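Local coordinates for protein guanine deaminase (Escherichia coli, PDB 6OHB) that catalyses the zinc-dependent hydrolytic deamination of guanine to xanthine and ammonia, a step of purine degradation, at residues 8-13 / 37-42; 72-77 / 386-391. One frame throughout, in Å; residues are numbered along the deposited sequence.

Contact 1: residues 8-13 / 37-42; sequences LKAVRG and DGLLLI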
loop_
_atom_site.group_PDB
_atom_site.type_symbol
_atom_site.label_atom_id
_atom_site.label_comp_id
_atom_site.label_asym_id
_atom_site.label_seq_id
_atom_site.Cartn_x
_atom_site.Cartn_y
_atom_site.Cartn_z
ATOM N N LEU A 8 -3.656 -35.090 20.729
ATOM C CA LEU A 8 -3.081 -34.627 19.475
ATOM C C LEU A 8 -4.075 -33.772 18.685
ATOM O O LEU A 8 -5.294 -33.878 18.850
ATOM C CB LEU A 8 -2.647 -35.827 18.629
ATOM C CG LEU A 8 -1.297 -35.830 17.916
ATOM C CD1 LEU A 8 -0.242 -35.115 18.732
ATOM C CD2 LEU A 8 -0.865 -37.265 17.652
ATOM N N LYS A 9 -3.528 -32.911 17.822
ATOM C CA LYS A 9 -4.287 -32.239 16.772
ATOM C C LYS A 9 -3.568 -32.455 15.451
ATOM O O LYS A 9 -2.335 -32.462 15.408
ATOM C CB LYS A 9 -4.446 -30.728 17.021
ATOM C CG LYS A 9 -5.239 -30.364 18.258
ATOM C CD LYS A 9 -5.473 -28.859 18.334
ATOM C CE LYS A 9 -5.832 -28.428 19.749
ATOM N NZ LYS A 9 -6.251 -27.003 19.813
ATOM N N ALA A 10 -4.340 -32.615 14.375
ATOM C CA ALA A 10 -3.809 -32.872 13.042
ATOM C C ALA A 10 -4.260 -31.782 12.081
ATOM O O ALA A 10 -5.459 -31.508 11.967
ATOM C CB ALA A 10 -4.261 -34.241 12.526
ATOM N N VAL A 11 -3.304 -31.184 11.372
ATOM C CA VAL A 11 -3.567 -30.112 10.420
ATOM C C VAL A 11 -2.955 -30.509 9.083
ATOM O O VAL A 11 -1.746 -30.748 8.996
ATOM C CB VAL A 11 -2.993 -28.765 10.893
ATOM C CG1 VAL A 11 -3.137 -27.720 9.802
ATOM C CG2 VAL A 11 -3.675 -28.304 12.181
ATOM N N ARG A 12 -3.774 -30.558 8.041
ATOM C CA ARG A 12 -3.323 -30.968 6.721
ATOM C C ARG A 12 -3.339 -29.789 5.752
ATOM O O ARG A 12 -4.227 -28.931 5.817
ATOM C CB ARG A 12 -4.209 -32.097 6.190
ATOM C CG ARG A 12 -3.715 -32.687 4.897
ATOM C CD ARG A 12 -4.631 -33.778 4.392
ATOM N NE ARG A 12 -4.116 -34.333 3.148
ATOM C CZ ARG A 12 -4.663 -35.363 2.516
ATOM N NH1 ARG A 12 -5.743 -35.951 3.018
ATOM N NH2 ARG A 12 -4.126 -35.807 1.385
ATOM N N GLY A 13 -2.368 -29.749 4.847
ATOM C CA GLY A 13 -2.426 -28.751 3.791
ATOM C C GLY A 13 -1.052 -28.516 3.190
ATOM O O GLY A 13 -0.161 -29.344 3.313
ATOM N N ASP A 37 1.742 -31.418 0.028
ATOM C CA ASP A 37 0.744 -32.260 0.690
ATOM C C ASP A 37 1.331 -32.683 2.033
ATOM O O ASP A 37 1.914 -33.763 2.174
ATOM C CB ASP A 37 0.369 -33.455 -0.182
ATOM C CG ASP A 37 -0.812 -34.239 0.372
ATOM O OD1 ASP A 37 -1.560 -33.686 1.200
ATOM O OD2 ASP A 37 -0.983 -35.418 -0.018
ATOM N N GLY A 38 1.180 -31.812 3.025
ATOM C CA GLY A 38 1.823 -31.978 4.309
ATOM C C GLY A 38 0.901 -32.134 5.501
ATOM O O GLY A 38 -0.300 -31.836 5.440
ATOM N N LEU A 39 1.493 -32.580 6.607
ATOM C CA LEU A 39 0.801 -32.871 7.851
ATOM C C LEU A 39 1.582 -32.271 9.008
ATOM O O LEU A 39 2.805 -32.448 9.101
ATOM C CB LEU A 39 0.646 -34.377 8.062
ATOM C CG LEU A 39 0.223 -34.788 9.472
ATOM C CD1 LEU A 39 -1.180 -34.275 9.755
ATOM C CD2 LEU A 39 0.299 -36.301 9.637
ATOM N N LEU A 40 0.857 -31.575 9.882
ATOM C CA LEU A 40 1.384 -30.955 11.088
ATOM C C LEU A 40 0.622 -31.532 12.270
ATOM O O LEU A 40 -0.597 -31.356 12.370
ATOM C CB LEU A 40 1.227 -29.434 11.038
ATOM C CG LEU A 40 1.495 -28.710 12.361
ATOM C CD1 LEU A 40 2.975 -28.765 12.706
ATOM C CD2 LEU A 40 0.999 -27.268 12.307
ATOM N N LEU A 41 1.331 -32.237 13.142
ATOM C CA LEU A 41 0.772 -32.802 14.358
ATOM C C LEU A 41 1.226 -31.966 15.544
ATOM O O LEU A 41 2.430 -31.715 15.707
ATOM C CB LEU A 41 1.208 -34.256 14.544
ATOM C CG LEU A 41 0.576 -35.268 13.595
ATOM C CD1 LEU A 41 1.203 -36.635 13.804
ATOM C CD2 LEU A 41 -0.930 -35.316 13.805
ATOM N N ILE A 42 0.261 -31.602 16.385
ATOM C CA ILE A 42 0.418 -30.659 17.481
ATOM C C ILE A 42 0.086 -31.372 18.782
ATOM O O ILE A 42 -0.939 -32.059 18.875
ATOM C CB ILE A 42 -0.516 -29.442 17.295
ATOM C CG1 ILE A 42 -0.221 -28.728 15.980
ATOM C CG2 ILE A 42 -0.444 -28.499 18.490
ATOM C CD1 ILE A 42 -1.272 -27.692 15.634
#
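In the small beta domain that many amidohydrolases carry beside their TIM barrel, residues 8-12 run antiparallel to 38-42 as the two inner strands of a four-stranded sheet. Three hydrogen-bonded pairs, Lys-9 with Ile-42, Val-11 with Leu-40 and Gly-13 with Gly-38, alternate with the non-hydrogen-bonded pairs Ala-10/Leu-41 and Arg-12/Leu-39. In the middle pair, Val-11 N reaches Leu-40 O and Leu-40 N reaches Val-11 O, each at 2.9 Å. At the glycine end the bonds persist, Gly-38 N to Gly-13 O at 2.8 Å, although the chain turns a corner there.

On one face, Ala-10 CB lies 3.7 Å from Leu-41 CD2 and 4.1 Å from Leu-39 CD1, with Leu-8 CG on Leu-41 CD2 at 4.2 Å. The opposite face carries Lys-9, Val-11, Leu-40 and Ile-42; Val-11 CG2 meets Ile-42 CD1 at 4.3 Å.

With CG trans to the backbone N (chi1 -173°) and the chain extended as far as NE, the guanidinium edge of Arg-12 reaches the Asp-37 carboxylate. NE donates to the syn lone pair of Asp-37 OD1 at 3.3 Å; the two bonds from NH2 are weak. The planes are 21° apart. Trp-53 adds a cation-pi contact, and Arg-70 brings a like charge close to NH2, which Asp-37 probably helps to offset at this partly exposed end of a strand pair whose middle is apolar.

Contact 2: residues 72-77 / 386-391; sequences KLIVPG and ADFVVM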
loop_
_atom_site.group_PDB
_atom_site.type_symbol
_atom_site.label_atom_id
_atom_site.label_comp_id
_atom_site.label_asym_id
_atom_site.label_seq_id
_atom_site.Cartn_x
_atom_site.Cartn_y
_atom_site.Cartn_z
ATOM N N LYS A 72 -5.202 -24.052 0.783
ATOM C CA LYS A 72 -4.621 -22.912 1.474
ATOM C C LYS A 72 -3.115 -23.112 1.619
ATOM O O LYS A 72 -2.565 -24.169 1.296
ATOM C CB LYS A 72 -5.265 -22.730 2.853
ATOM C CG LYS A 72 -6.784 -22.843 2.878
ATOM C CD LYS A 72 -7.441 -21.624 2.250
ATOM C CE LYS A 72 -8.860 -21.430 2.757
ATOM N NZ LYS A 72 -9.795 -22.486 2.283
ATOM N N LEU A 73 -2.446 -22.078 2.117
ATOM C CA LEU A 73 -1.018 -22.133 2.396
ATOM C C LEU A 73 -0.778 -21.831 3.869
ATOM O O LEU A 73 -1.223 -20.802 4.374
ATOM C CB LEU A 73 -0.260 -21.152 1.501
ATOM C CG LEU A 73 1.159 -21.549 1.098
ATOM C CD1 LEU A 73 1.133 -22.507 -0.093
ATOM C CD2 LEU A 73 1.953 -20.295 0.766
ATOM N N ILE A 74 -0.043 -22.702 4.551
ATOM C CA ILE A 74 0.165 -22.606 5.989
ATOM C C ILE A 74 1.595 -22.146 6.226
ATOM O O ILE A 74 2.555 -22.773 5.747
ATOM C CB ILE A 74 -0.120 -23.940 6.694
ATOM C CG1 ILE A 74 -1.514 -24.440 6.320
ATOM C CG2 ILE A 74 0.013 -23.790 8.203
ATOM C CD1 ILE A 74 -1.890 -25.759 7.000
ATOM N N VAL A 75 1.726 -21.048 6.964
ATOM C CA VAL A 75 3.014 -20.412 7.226
ATOM C C VAL A 75 3.159 -20.233 8.729
ATOM O O VAL A 75 2.162 -20.238 9.468
ATOM C CB VAL A 75 3.131 -19.054 6.494
ATOM C CG1 VAL A 75 2.920 -19.244 5.012
ATOM C CG2 VAL A 75 2.115 -18.059 7.047
ATOM N N PRO A 76 4.386 -20.095 9.223
ATOM C CA PRO A 76 4.557 -19.759 10.638
ATOM C C PRO A 76 3.992 -18.374 10.922
ATOM O O PRO A 76 3.934 -17.516 10.040
ATOM C CB PRO A 76 6.077 -19.799 10.838
ATOM C CG PRO A 76 6.604 -20.579 9.678
ATOM C CD PRO A 76 5.677 -20.298 8.543
ATOM N N GLY A 77 3.561 -18.172 12.165
ATOM C CA GLY A 77 2.984 -16.891 12.541
ATOM C C GLY A 77 3.956 -15.750 12.300
ATOM O O GLY A 77 5.169 -15.889 12.478
ATOM N N ALA A 386 3.610 -23.907 18.474
ATOM C CA ALA A 386 2.733 -24.023 17.308
ATOM C C ALA A 386 1.904 -22.747 17.138
ATOM O O ALA A 386 0.702 -22.697 17.397
ATOM C CB ALA A 386 1.852 -25.262 17.433
ATOM N N ASP A 387 2.586 -21.702 16.677
ATOM C CA ASP A 387 1.960 -20.451 16.259
ATOM C C ASP A 387 2.012 -20.438 14.739
ATOM O O ASP A 387 3.101 -20.376 14.162
ATOM C CB ASP A 387 2.701 -19.232 16.810
ATOM C CG ASP A 387 2.712 -19.164 18.325
ATOM O OD1 ASP A 387 1.874 -19.823 18.983
ATOM O OD2 ASP A 387 3.580 -18.437 18.858
ATOM N N PHE A 388 0.857 -20.500 14.082
ATOM C CA PHE A 388 0.897 -20.512 12.626
ATOM C C PHE A 388 -0.379 -19.910 12.057
ATOM O O PHE A 388 -1.366 -19.692 12.764
ATOM C CB PHE A 388 1.138 -21.924 12.073
ATOM C CG PHE A 388 0.089 -22.938 12.461
ATOM C CD1 PHE A 388 0.179 -23.627 13.660
ATOM C CD2 PHE A 388 -0.961 -23.233 11.601
ATOM C CE1 PHE A 388 -0.774 -24.574 14.009
ATOM C CE2 PHE A 388 -1.914 -24.180 11.942
ATOM C CZ PHE A 388 -1.820 -24.851 13.149
ATOM N N VAL A 389 -0.329 -19.623 10.758
ATOM C CA VAL A 389 -1.395 -18.935 10.044
ATOM C C VAL A 389 -1.741 -19.732 8.793
ATOM O O VAL A 389 -0.853 -20.091 8.008
ATOM C CB VAL A 389 -0.999 -17.495 9.662
ATOM C CG1 VAL A 389 -2.186 -16.762 9.040
ATOM C CG2 VAL A 389 -0.469 -16.748 10.875
ATOM N N VAL A 390 -3.025 -20.014 8.615
ATOM C CA VAL A 390 -3.542 -20.542 7.360
ATOM C C VAL A 390 -3.949 -19.350 6.500
ATOM O O VAL A 390 -4.833 -18.573 6.889
ATOM C CB VAL A 390 -4.729 -21.485 7.601
ATOM C CG1 VAL A 390 -5.155 -22.141 6.304
ATOM C CG2 VAL A 390 -4.367 -22.528 8.660
ATOM N N MET A 391 -3.327 -19.244 5.320
ATOM C CA MET A 391 -3.437 -18.140 4.383
ATOM C C MET A 391 -4.215 -18.574 3.153
ATOM O O MET A 391 -4.080 -19.712 2.685
ATOM C CB MET A 391 -2.059 -17.673 3.895
ATOM C CG MET A 391 -1.025 -17.403 4.956
ATOM S SD MET A 391 -1.038 -15.685 5.455
ATOM C CE MET A 391 -0.743 -14.891 3.876
#
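Ile-74 and Phe-388 run alongside each other in the same direction, with Ile-74 CG2 3.6 Å from Phe-388 CD2 and oblique to the ring. Val-390 takes the next place along this face, its CG2 4.2 Å from Ile-74 CG1, while its other methyl, CG1, meets Lys-72 CB at 3.5 Å. The reverse face holds Leu-73, Val-75, Val-389 and Met-391. There the Val-75 chi1 of -57° turns CG1 away from the carbonyl carbon and leaves CG2 between N and C, where it packs on Met-391 CG at 3.8 Å, the two side chains crossing at about a right angle. Val-389 CG2 rests on the CA of Gly-77.

The backbones behind these side chains are paired antiparallel. Val-75 and Val-389 exchange two bonds of 2.9 Å, N to O each way, both nearly straight at 171°; Leu-73 and Met-391 form a second hydrogen-bonded pair, less straight in the bond from Met-391 N. Strand 388-391, from late in the sequence, thus returns to the strand that leads on toward the metal histidines His-82 and His-84, an arrangement in keeping with the amidohydrolase fold, where chain from before and after the barrel in the sequence builds the beta domain. Pro-76 faces Phe-388 in a non-hydrogen-bonded pair, where its lack of an N-H costs no bond to this strand; their side chains diverge. Gly-77 N then bonds to Asp-387 O at 3.0 Å, approaching from above the carbonyl plane.

Further out, Ile-74 bonds through its backbone to Ser-14 and Ile-16 of strand 14-18, so strand 73-76 is flanked on its second edge too. The Phe-388 ring stacks with Tyr-429. The Asp-387 carboxylate leads away from the pair: OD2 bridges to Arg-201, and OD1 accepts from Asp-431 N.

Overall arrangement
Both contacts are largely buried antiparallel strand pairs in the part of the chain away from the zinc site, with centres about 11 Å apart, and they hold different strands. Contact 1 is the more peripheral: its centre is about 26 Å from that of the chain, against about 16 Å for the centre of contact 2. Its segments are near in sequence, whereas contact 2 joins segments more than 300 residues apart. Phe-388 does most to join them, its CE1 3.6 Å from both Ile-42 CD1 and Leu-40 CD2; separately, Val-11 CG1 packs on Ile-74 CD1. Contact 1 includes a salt bridge between its own segments; contact 2 is apolar across its side chains and sends its acidic group to outside partners.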